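Local coordinates for protein probable exosome complex exonuclease 2 (Methanothermobacter thermautotrophicus, PDB 2WNR) that probably serves as a non-catalytic component of the archaeal exosome, an RNA-degrading complex, and contributes to structuring the Rrp41 active site, at residues T165-A169 with R181-L187. Residues are numbered along the deposited sequence; the frame is centred on the assembly and turned at random.
Sequences TRIPA and REKMQPL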
ATOM      1  N   THR A 165     -31.794  -7.396   6.486  1.00 20.69           N
ATOM      2  CA  THR A 165     -31.209  -6.299   7.257  1.00 21.40           C
ATOM      3  C   THR A 165     -32.239  -5.562   8.103  1.00 21.50           C
ATOM      4  O   THR A 165     -33.333  -5.234   7.635  1.00 20.68           O
ATOM      5  CB  THR A 165     -30.450  -5.302   6.357  1.00 21.38           C
ATOM      6  OG1 THR A 165     -29.548  -6.016   5.508  1.00 22.06           O
ATOM      7  CG2 THR A 165     -29.648  -4.322   7.190  1.00 20.51           C
ATOM      8  N   ARG A 166     -31.874  -5.347   9.364  1.00 21.73           N
ATOM      9  CA  ARG A 166     -32.620  -4.493  10.281  1.00 23.36           C
ATOM     10  C   ARG A 166     -31.630  -3.477  10.843  1.00 23.69           C
ATOM     11  O   ARG A 166     -30.541  -3.854  11.277  1.00 25.19           O
ATOM     12  CB  ARG A 166     -33.246  -5.312  11.422  1.00 23.12           C
ATOM     13  CG  ARG A 166     -34.207  -6.422  10.993  1.00 23.65           C
ATOM     14  CD  ARG A 166     -35.587  -5.883  10.557  1.00 27.27           C
ATOM     15  NE  ARG A 166     -36.456  -6.942  10.025  1.00 27.27           N
ATOM     16  CZ  ARG A 166     -36.374  -7.451   8.791  1.00 26.08           C
ATOM     17  NH1 ARG A 166     -35.461  -7.010   7.923  1.00 23.90           N
ATOM     18  NH2 ARG A 166     -37.213  -8.415   8.422  1.00 23.28           N
ATOM     19  N   ILE A 167     -31.990  -2.194  10.811  1.00 22.74           N
ATOM     20  CA  ILE A 167     -31.103  -1.136  11.319  1.00 22.77           C
ATOM     21  C   ILE A 167     -31.783  -0.254  12.362  1.00 23.01           C
ATOM     22  O   ILE A 167     -32.998  -0.051  12.301  1.00 23.81           O
ATOM     23  CB  ILE A 167     -30.515  -0.248  10.190  1.00 23.32           C
ATOM     24  CG1 ILE A 167     -31.616   0.520   9.450  1.00 23.19           C
ATOM     25  CG2 ILE A 167     -29.682  -1.079   9.234  1.00 22.27           C
ATOM     26  CD1 ILE A 167     -31.107   1.724   8.671  1.00 24.76           C
ATOM     27  N   PRO A 168     -31.004   0.274  13.325  1.00 22.82           N
ATOM     28  CA  PRO A 168     -31.577   1.140  14.355  1.00 23.00           C
ATOM     29  C   PRO A 168     -32.151   2.431  13.770  1.00 22.42           C
ATOM     30  O   PRO A 168     -31.655   2.931  12.753  1.00 22.04           O
ATOM     31  CB  PRO A 168     -30.384   1.450  15.263  1.00 22.89           C
ATOM     32  CG  PRO A 168     -29.187   1.221  14.412  1.00 24.11           C
ATOM     33  CD  PRO A 168     -29.554   0.089  13.514  1.00 22.94           C
ATOM     34  N   ALA A 169     -33.206   2.942  14.397  1.00 21.97           N
ATOM     35  CA  ALA A 169     -33.790   4.207  13.995  1.00 22.04           C
ATOM     36  C   ALA A 169     -32.821   5.332  14.322  1.00 21.99           C
ATOM     37  O   ALA A 169     -32.290   5.410  15.430  1.00 22.03           O
ATOM     38  CB  ALA A 169     -35.116   4.428  14.689  1.00 22.49           C
ATOM     39  N   ARG A 181     -31.802   2.297  19.177  1.00 41.63           N
ATOM     40  CA  ARG A 181     -31.734   0.851  18.941  1.00 42.20           C
ATOM     41  C   ARG A 181     -32.976   0.081  19.436  1.00 41.89           C
ATOM     42  O   ARG A 181     -33.068  -1.140  19.274  1.00 42.02           O
ATOM     43  CB  ARG A 181     -30.437   0.279  19.538  1.00 42.28           C
ATOM     44  CG  ARG A 181     -30.193  -1.203  19.265  1.00 45.56           C
ATOM     45  CD  ARG A 181     -28.774  -1.603  19.600  1.00 51.95           C
ATOM     46  NE  ARG A 181     -27.920  -1.625  18.411  1.00 60.39           N
ATOM     47  CZ  ARG A 181     -27.158  -0.615  17.989  1.00 62.71           C
ATOM     48  NH1 ARG A 181     -27.126   0.540  18.652  1.00 62.50           N
ATOM     49  NH2 ARG A 181     -26.421  -0.765  16.893  1.00 60.99           N
ATOM     50  N   GLU A 182     -33.936   0.791  20.023  1.00 41.51           N
ATOM     51  CA  GLU A 182     -35.200   0.164  20.415  1.00 42.32           C
ATOM     52  C   GLU A 182     -36.077  -0.111  19.188  1.00 41.80           C
ATOM     53  O   GLU A 182     -36.601  -1.215  19.028  1.00 41.92           O
ATOM     54  CB  GLU A 182     -35.965   1.002  21.462  1.00 42.39           C
ATOM     55  CG  GLU A 182     -35.124   1.592  22.618  1.00 43.72           C
ATOM     56  CD  GLU A 182     -34.205   0.583  23.304  1.00 44.24           C
ATOM     57  OE1 GLU A 182     -34.565   0.107  24.401  1.00 44.71           O
ATOM     58  OE2 GLU A 182     -33.124   0.275  22.755  1.00 42.11           O
ATOM     59  N   LYS A 183     -36.217   0.893  18.324  1.00 41.11           N
ATOM     60  CA  LYS A 183     -36.997   0.765  17.094  1.00 40.00           C
ATOM     61  C   LYS A 183     -36.112   0.287  15.934  1.00 38.31           C
ATOM     62  O   LYS A 183     -35.513   1.096  15.222  1.00 37.47           O
ATOM     63  CB  LYS A 183     -37.684   2.098  16.760  1.00 40.64           C
ATOM     64  CG  LYS A 183     -38.717   2.045  15.627  1.00 42.73           C
ATOM     65  CD  LYS A 183     -39.355   3.420  15.417  1.00 45.70           C
ATOM     66  CE  LYS A 183     -40.585   3.363  14.518  1.00 45.77           C
ATOM     67  NZ  LYS A 183     -41.462   4.558  14.722  1.00 45.80           N
ATOM     68  N   MET A 184     -36.033  -1.034  15.768  1.00 36.62           N
ATOM     69  CA  MET A 184     -35.300  -1.650  14.659  1.00 34.92           C
ATOM     70  C   MET A 184     -36.149  -1.651  13.390  1.00 33.73           C
ATOM     71  O   MET A 184     -37.317  -2.034  13.419  1.00 33.04           O
ATOM     72  CB  MET A 184     -34.866  -3.079  15.013  1.00 34.68           C
ATOM     73  CG  MET A 184     -33.791  -3.163  16.086  1.00 34.50           C
ATOM     74  SD  MET A 184     -32.318  -2.185  15.717  1.00 37.19           S
ATOM     75  CE  MET A 184     -31.487  -3.230  14.521  1.00 36.57           C
ATOM     76  N   GLN A 185     -35.554  -1.220  12.281  1.00 32.17           N
ATOM     77  CA  GLN A 185     -36.295  -1.031  11.037  1.00 31.82           C
ATOM     78  C   GLN A 185     -35.696  -1.792   9.853  1.00 30.89           C
ATOM     79  O   GLN A 185     -34.470  -1.919   9.742  1.00 31.46           O
ATOM     80  CB  GLN A 185     -36.396   0.463  10.698  1.00 32.30           C
ATOM     81  CG  GLN A 185     -37.291   1.269  11.647  1.00 35.67           C
ATOM     82  CD  GLN A 185     -37.487   2.717  11.208  1.00 38.18           C
ATOM     83  OE1 GLN A 185     -36.524   3.438  10.932  1.00 38.16           O
ATOM     84  NE2 GLN A 185     -38.741   3.150  11.154  1.00 38.09           N
ATOM     85  N   PRO A 186     -36.560  -2.312   8.962  1.00 28.60           N
ATOM     86  CA  PRO A 186     -36.064  -2.880   7.714  1.00 26.68           C
ATOM     87  C   PRO A 186     -35.505  -1.779   6.824  1.00 25.36           C
ATOM     88  O   PRO A 186     -35.840  -0.606   7.018  1.00 23.56           O
ATOM     89  CB  PRO A 186     -37.321  -3.479   7.077  1.00 26.02           C
ATOM     90  CG  PRO A 186     -38.250  -3.708   8.210  1.00 27.47           C
ATOM     91  CD  PRO A 186     -37.999  -2.570   9.145  1.00 28.50           C
ATOM     92  N   LEU A 187     -34.643  -2.146   5.878  1.00 24.15           N
ATOM     93  CA  LEU A 187     -34.186  -1.194   4.872  1.00 24.47           C
ATOM     94  C   LEU A 187     -35.353  -0.845   3.950  1.00 26.25           C
ATOM     95  O   LEU A 187     -36.171  -1.717   3.646  1.00 25.68           O
ATOM     96  CB  LEU A 187     -33.026  -1.754   4.052  1.00 22.16           C
ATOM     97  CG  LEU A 187     -31.682  -2.014   4.731  1.00 19.98           C
ATOM     98  CD1 LEU A 187     -30.709  -2.609   3.726  1.00 15.56           C
ATOM     99  CD2 LEU A 187     -31.103  -0.757   5.350  1.00 18.28           C
TER
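In the small antiparallel sheet of this RNase PH-family subunit, strand 166-173 carries the short strand 184-186 along one side, with I167 and Q185 as the hydrogen-bonded pair. I167 N donates to Q185 O at 2.7 Å, in the carbonyl plane, and Q185 N returns a bond to I167 O at 2.8 Å. Beyond them the pairing weakens: A169 N makes a weak, bent hydrogen bond to K183 O at 3.1 Å (129°). M184 lies alongside P168, its chain folded at chi2 (-54°) and again at chi3, which brings SD over the P168 backbone and CE to 4.0 Å from P168 CD. On this same face R166 bends at chi2 and P186 CG lies over one face of its guanidinium, toward the rim, while NH1 bonds to T165 O at 2.8 Å, above the carbonyl plane, and also to L163 O. L187 bridges two residues with its branches: CD1 rests 3.8 Å from T165 CB, and CD2 lies 4.1 Å from I167 CD1, the side chains of I167 and L187 crossing nearly at right angles. An alanine in place of L187 would remove both branches and is likely to leave a gap beside T165 and I167. T165 OG1 bonds back to A161 O in helix 150-164, and strand 176-180 pairs with strand 166-173 on its other side. I167 and P168 touch W135, and L187 touches L137, of strand 133-145, while T165 and I167 also touch strand 58-69.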